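Local atomic coordinates of Hydrogenase/urease maturation factor HypB (Helicobacter pylori, PDB entry 4LPS), a protein that inserts nickel during maturation of [NiFe] hydrogenases, which needs its weak GTPase activity, and is also required for urease maturation. Residues L157-L167 and F190-M201. Residues are numbered along the deposited sequence; the frame is centred on the assembly and turned at random.
Sequences LSVPEGDDKVL and FNFRVSQVKEDM
Asp163 OD2 is gripped twice by Arg193. Backbone N of Arg193 donates to the anti lone pair of Asp163 OD2 at 2.8 Å, bent to 150°. Arg193 NH1 adds a salt bridge to Asp163 OD2 at 3.2 Å, with carboxylate and guanidinium planes nearly perpendicular. Because CG of Asp163 sits between its own backbone N and carbonyl carbon (chi1 58°), the carboxylate reaches the backbone N of the N-cap residue Arg193, close to the N-terminus of helix 194-204, whose dipole would probably favour the negative charge. CB of the same aspartate lies over one face of the Phe192 ring, 3.7 Å from its centroid, while Val159 CG2 covers the opposite face. Phe192 is thus sandwiched between Val159 and Asp163, both in the connection after strand 152-158, and it also touches Ile181 of the neighbouring strand. Farther out, Pro160 lays its CA over the centre of the Phe190 ring. Farther along the helix, at Asp200, a water bridges the segments, donating to Asp163 O and, at 2.7 Å, to Asp200 OD2 while accepting from Val166 N. Beside it Val166 CG1 packs on Asp200 CB at 3.6 Å and on Met201 SD, and Leu167 CG makes a van der Waals contact with the Asp200 carboxylate carbon. In this P-loop GTPase domain, then, two aspartates, one direct and one through water, tie the connection after strand 152-158 to helix 194-204, with Phe192 packed between Val159 and Asp163.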
loop_
_atom_site.group_PDB
_atom_site.type_symbol
_atom_site.label_atom_id
_atom_site.label_comp_id
_atom_site.label_asym_id
_atom_site.label_seq_id
_atom_site.Cartn_x
_atom_site.Cartn_y
_atom_site.Cartn_z
ATOM N N LEU A 157 8.369 -5.982 0.171
ATOM C CA LEU A 157 9.259 -6.984 -0.399
ATOM C C LEU A 157 9.230 -8.195 0.519
ATOM O O LEU A 157 9.667 -8.117 1.669
ATOM C CB LEU A 157 10.686 -6.447 -0.546
ATOM C CG LEU A 157 11.751 -7.477 -0.935
ATOM C CD1 LEU A 157 11.399 -8.140 -2.256
ATOM C CD2 LEU A 157 13.138 -6.846 -1.004
ATOM N N SER A 158 8.708 -9.312 0.022
ATOM C CA SER A 158 8.578 -10.494 0.860
ATOM C C SER A 158 9.874 -11.283 0.836
ATOM O O SER A 158 10.582 -11.302 -0.174
ATOM C CB SER A 158 7.401 -11.365 0.416
ATOM O OG SER A 158 7.762 -12.243 -0.630
ATOM N N VAL A 159 10.199 -11.892 1.974
ATOM C CA VAL A 159 11.430 -12.660 2.126
ATOM C C VAL A 159 11.612 -13.722 1.030
ATOM O O VAL A 159 12.703 -13.831 0.467
ATOM C CB VAL A 159 11.499 -13.329 3.527
ATOM C CG1 VAL A 159 12.511 -14.461 3.548
ATOM C CG2 VAL A 159 11.849 -12.298 4.584
ATOM N N PRO A 160 10.559 -14.504 0.711
ATOM C CA PRO A 160 10.760 -15.517 -0.334
ATOM C C PRO A 160 11.113 -14.970 -1.722
ATOM O O PRO A 160 11.616 -15.744 -2.537
ATOM C CB PRO A 160 9.410 -16.244 -0.381
ATOM C CG PRO A 160 8.813 -16.024 0.964
ATOM C CD PRO A 160 9.227 -14.639 1.337
ATOM N N GLU A 161 10.852 -13.691 -1.991
ATOM C CA GLU A 161 11.166 -13.116 -3.303
ATOM C C GLU A 161 12.669 -12.976 -3.538
ATOM O O GLU A 161 13.126 -12.985 -4.680
ATOM C CB GLU A 161 10.504 -11.744 -3.472
ATOM C CG GLU A 161 8.983 -11.764 -3.478
ATOM C CD GLU A 161 8.377 -10.375 -3.420
ATOM O OE1 GLU A 161 8.815 -9.496 -4.195
ATOM O OE2 GLU A 161 7.464 -10.161 -2.595
ATOM N N GLY A 162 13.433 -12.851 -2.458
ATOM C CA GLY A 162 14.874 -12.681 -2.568
ATOM C C GLY A 162 15.329 -11.312 -2.099
ATOM O O GLY A 162 14.650 -10.310 -2.336
ATOM N N ASP A 163 16.484 -11.267 -1.441
ATOM C CA ASP A 163 16.993 -10.036 -0.848
ATOM C C ASP A 163 17.690 -9.137 -1.870
ATOM O O ASP A 163 18.264 -8.106 -1.514
ATOM C CB ASP A 163 17.934 -10.365 0.323
ATOM C CG ASP A 163 19.114 -11.243 -0.084
ATOM O OD1 ASP A 163 19.505 -11.246 -1.270
ATOM O OD2 ASP A 163 19.657 -11.945 0.797
ATOM N N ASP A 164 17.637 -9.541 -3.136
ATOM C CA ASP A 164 18.314 -8.825 -4.212
ATOM C C ASP A 164 17.370 -7.964 -5.050
ATOM O O ASP A 164 17.790 -7.345 -6.029
ATOM C CB ASP A 164 19.032 -9.822 -5.122
ATOM C CG ASP A 164 18.067 -10.722 -5.875
ATOM O OD1 ASP A 164 17.019 -11.092 -5.307
ATOM O OD2 ASP A 164 18.353 -11.061 -7.041
ATOM N N LYS A 165 16.102 -7.908 -4.664
ATOM C CA LYS A 165 15.085 -7.370 -5.560
ATOM C C LYS A 165 15.084 -5.847 -5.638
ATOM O O LYS A 165 14.571 -5.276 -6.604
ATOM C CB LYS A 165 13.705 -7.874 -5.141
ATOM C CG LYS A 165 13.504 -9.361 -5.406
ATOM C CD LYS A 165 13.488 -9.634 -6.903
ATOM C CE LYS A 165 13.339 -11.115 -7.198
ATOM N NZ LYS A 165 14.582 -11.876 -6.878
ATOM N N VAL A 166 15.651 -5.190 -4.628
ATOM C CA VAL A 166 15.586 -3.734 -4.554
ATOM C C VAL A 166 16.278 -3.107 -5.763
ATOM O O VAL A 166 15.708 -2.251 -6.440
ATOM C CB VAL A 166 16.223 -3.190 -3.257
ATOM C CG1 VAL A 166 16.339 -1.673 -3.310
ATOM C CG2 VAL A 166 15.405 -3.605 -2.048
ATOM N N LEU A 167 17.507 -3.533 -6.030
ATOM C CA LEU A 167 18.254 -3.014 -7.171
ATOM C C LEU A 167 17.731 -3.523 -8.517
ATOM O O LEU A 167 18.023 -2.932 -9.559
ATOM C CB LEU A 167 19.741 -3.352 -7.030
ATOM C CG LEU A 167 20.498 -2.573 -5.952
ATOM C CD1 LEU A 167 22.003 -2.593 -6.202
ATOM C CD2 LEU A 167 19.993 -1.146 -5.862
ATOM N N PHE A 190 15.154 -19.070 4.232
ATOM C CA PHE A 190 15.548 -18.565 2.919
ATOM C C PHE A 190 16.956 -17.964 2.885
ATOM O O PHE A 190 17.409 -17.510 1.831
ATOM C CB PHE A 190 14.538 -17.526 2.427
ATOM C CG PHE A 190 13.287 -18.123 1.846
ATOM C CD1 PHE A 190 13.249 -18.503 0.513
ATOM C CD2 PHE A 190 12.155 -18.307 2.627
ATOM C CE1 PHE A 190 12.106 -19.055 -0.034
ATOM C CE2 PHE A 190 11.006 -18.858 2.087
ATOM C CZ PHE A 190 10.982 -19.234 0.755
ATOM N N ASN A 191 17.640 -17.967 4.029
ATOM C CA ASN A 191 18.956 -17.343 4.154
ATOM C C ASN A 191 18.903 -15.902 3.638
ATOM O O ASN A 191 19.815 -15.427 2.955
ATOM C CB ASN A 191 20.018 -18.156 3.404
ATOM C CG ASN A 191 20.014 -19.628 3.796
ATOM O OD1 ASN A 191 20.429 -19.997 4.897
ATOM N ND2 ASN A 191 19.543 -20.478 2.887
ATOM N N PHE A 192 17.809 -15.225 3.972
ATOM C CA PHE A 192 17.519 -13.880 3.494
ATOM C C PHE A 192 18.392 -12.886 4.242
ATOM O O PHE A 192 18.483 -12.939 5.469
ATOM C CB PHE A 192 16.031 -13.573 3.702
ATOM C CG PHE A 192 15.578 -12.255 3.142
ATOM C CD1 PHE A 192 15.684 -11.087 3.890
ATOM C CD2 PHE A 192 14.992 -12.190 1.887
ATOM C CE1 PHE A 192 15.245 -9.875 3.378
ATOM C CE2 PHE A 192 14.545 -10.985 1.372
ATOM C CZ PHE A 192 14.674 -9.825 2.118
ATOM N N ARG A 193 19.038 -11.986 3.507
ATOM C CA ARG A 193 19.911 -10.996 4.125
ATOM C C ARG A 193 19.266 -9.614 4.170
ATOM O O ARG A 193 19.257 -8.880 3.178
ATOM C CB ARG A 193 21.262 -10.964 3.396
ATOM C CG ARG A 193 22.135 -12.170 3.745
ATOM C CD ARG A 193 23.204 -12.509 2.707
ATOM N NE ARG A 193 23.822 -11.343 2.087
ATOM C CZ ARG A 193 23.574 -10.951 0.841
ATOM N NH1 ARG A 193 22.719 -11.632 0.088
ATOM N NH2 ARG A 193 24.179 -9.881 0.348
ATOM N N VAL A 194 18.696 -9.296 5.331
ATOM C CA VAL A 194 18.136 -7.977 5.618
ATOM C C VAL A 194 19.158 -6.876 5.335
ATOM O O VAL A 194 18.805 -5.785 4.884
ATOM C CB VAL A 194 17.649 -7.893 7.083
ATOM C CG1 VAL A 194 17.231 -6.475 7.450
ATOM C CG2 VAL A 194 16.485 -8.844 7.298
ATOM N N SER A 195 20.429 -7.177 5.595
ATOM C CA SER A 195 21.516 -6.242 5.334
ATOM C C SER A 195 21.580 -5.832 3.864
ATOM O O SER A 195 21.883 -4.684 3.551
ATOM C CB SER A 195 22.855 -6.849 5.761
ATOM O OG SER A 195 23.123 -8.054 5.066
ATOM N N GLN A 196 21.293 -6.769 2.966
ATOM C CA GLN A 196 21.327 -6.487 1.534
ATOM C C GLN A 196 20.256 -5.468 1.151
ATOM O O GLN A 196 20.520 -4.511 0.418
ATOM C CB GLN A 196 21.137 -7.775 0.734
ATOM C CG GLN A 196 21.410 -7.641 -0.759
ATOM C CD GLN A 196 22.844 -7.252 -1.064
ATOM O OE1 GLN A 196 23.782 -7.943 -0.670
ATOM N NE2 GLN A 196 23.019 -6.144 -1.776
ATOM N N VAL A 197 19.041 -5.692 1.644
ATOM C CA VAL A 197 17.936 -4.778 1.399
ATOM C C VAL A 197 18.235 -3.406 1.991
ATOM O O VAL A 197 17.980 -2.375 1.366
ATOM C CB VAL A 197 16.623 -5.318 1.988
ATOM C CG1 VAL A 197 15.497 -4.320 1.777
ATOM C CG2 VAL A 197 16.274 -6.651 1.352
ATOM N N LYS A 198 18.775 -3.407 3.205
ATOM C CA LYS A 198 19.103 -2.165 3.894
ATOM C C LYS A 198 20.130 -1.365 3.101
ATOM O O LYS A 198 19.984 -0.157 2.927
ATOM C CB LYS A 198 19.627 -2.455 5.302
ATOM C CG LYS A 198 20.018 -1.215 6.094
ATOM C CD LYS A 198 18.774 -0.453 6.541
ATOM C CE LYS A 198 19.121 0.900 7.147
ATOM N NZ LYS A 198 17.892 1.719 7.363
ATOM N N GLU A 199 21.155 -2.051 2.606
ATOM C CA GLU A 199 22.251 -1.396 1.904
ATOM C C GLU A 199 21.817 -0.910 0.527
ATOM O O GLU A 199 22.250 0.150 0.071
ATOM C CB GLU A 199 23.442 -2.345 1.778
ATOM C CG GLU A 199 24.173 -2.593 3.090
ATOM C CD GLU A 199 25.020 -3.849 3.056
ATOM O OE1 GLU A 199 25.444 -4.311 4.138
ATOM O OE2 GLU A 199 25.263 -4.373 1.947
ATOM N N ASP A 200 20.982 -1.700 -0.139
ATOM C CA ASP A 200 20.429 -1.317 -1.434
ATOM C C ASP A 200 19.530 -0.095 -1.307
ATOM O O ASP A 200 19.584 0.819 -2.133
ATOM C CB ASP A 200 19.657 -2.479 -2.052
ATOM C CG ASP A 200 20.569 -3.539 -2.628
ATOM O OD1 ASP A 200 21.800 -3.324 -2.643
ATOM O OD2 ASP A 200 20.051 -4.586 -3.075
ATOM N N MET A 201 18.692 -0.088 -0.277
ATOM C CA MET A 201 17.830 1.060 -0.016
ATOM C C MET A 201 18.653 2.272 0.392
ATOM O O MET A 201 18.258 3.411 0.137
ATOM C CB MET A 201 16.792 0.746 1.063
ATOM C CG MET A 201 15.627 -0.106 0.591
ATOM S SD MET A 201 14.745 0.664 -0.783
ATOM C CE MET A 201 14.192 2.196 -0.035
HETATM O O HOH W 1 17.769 -5.917 -2.568
#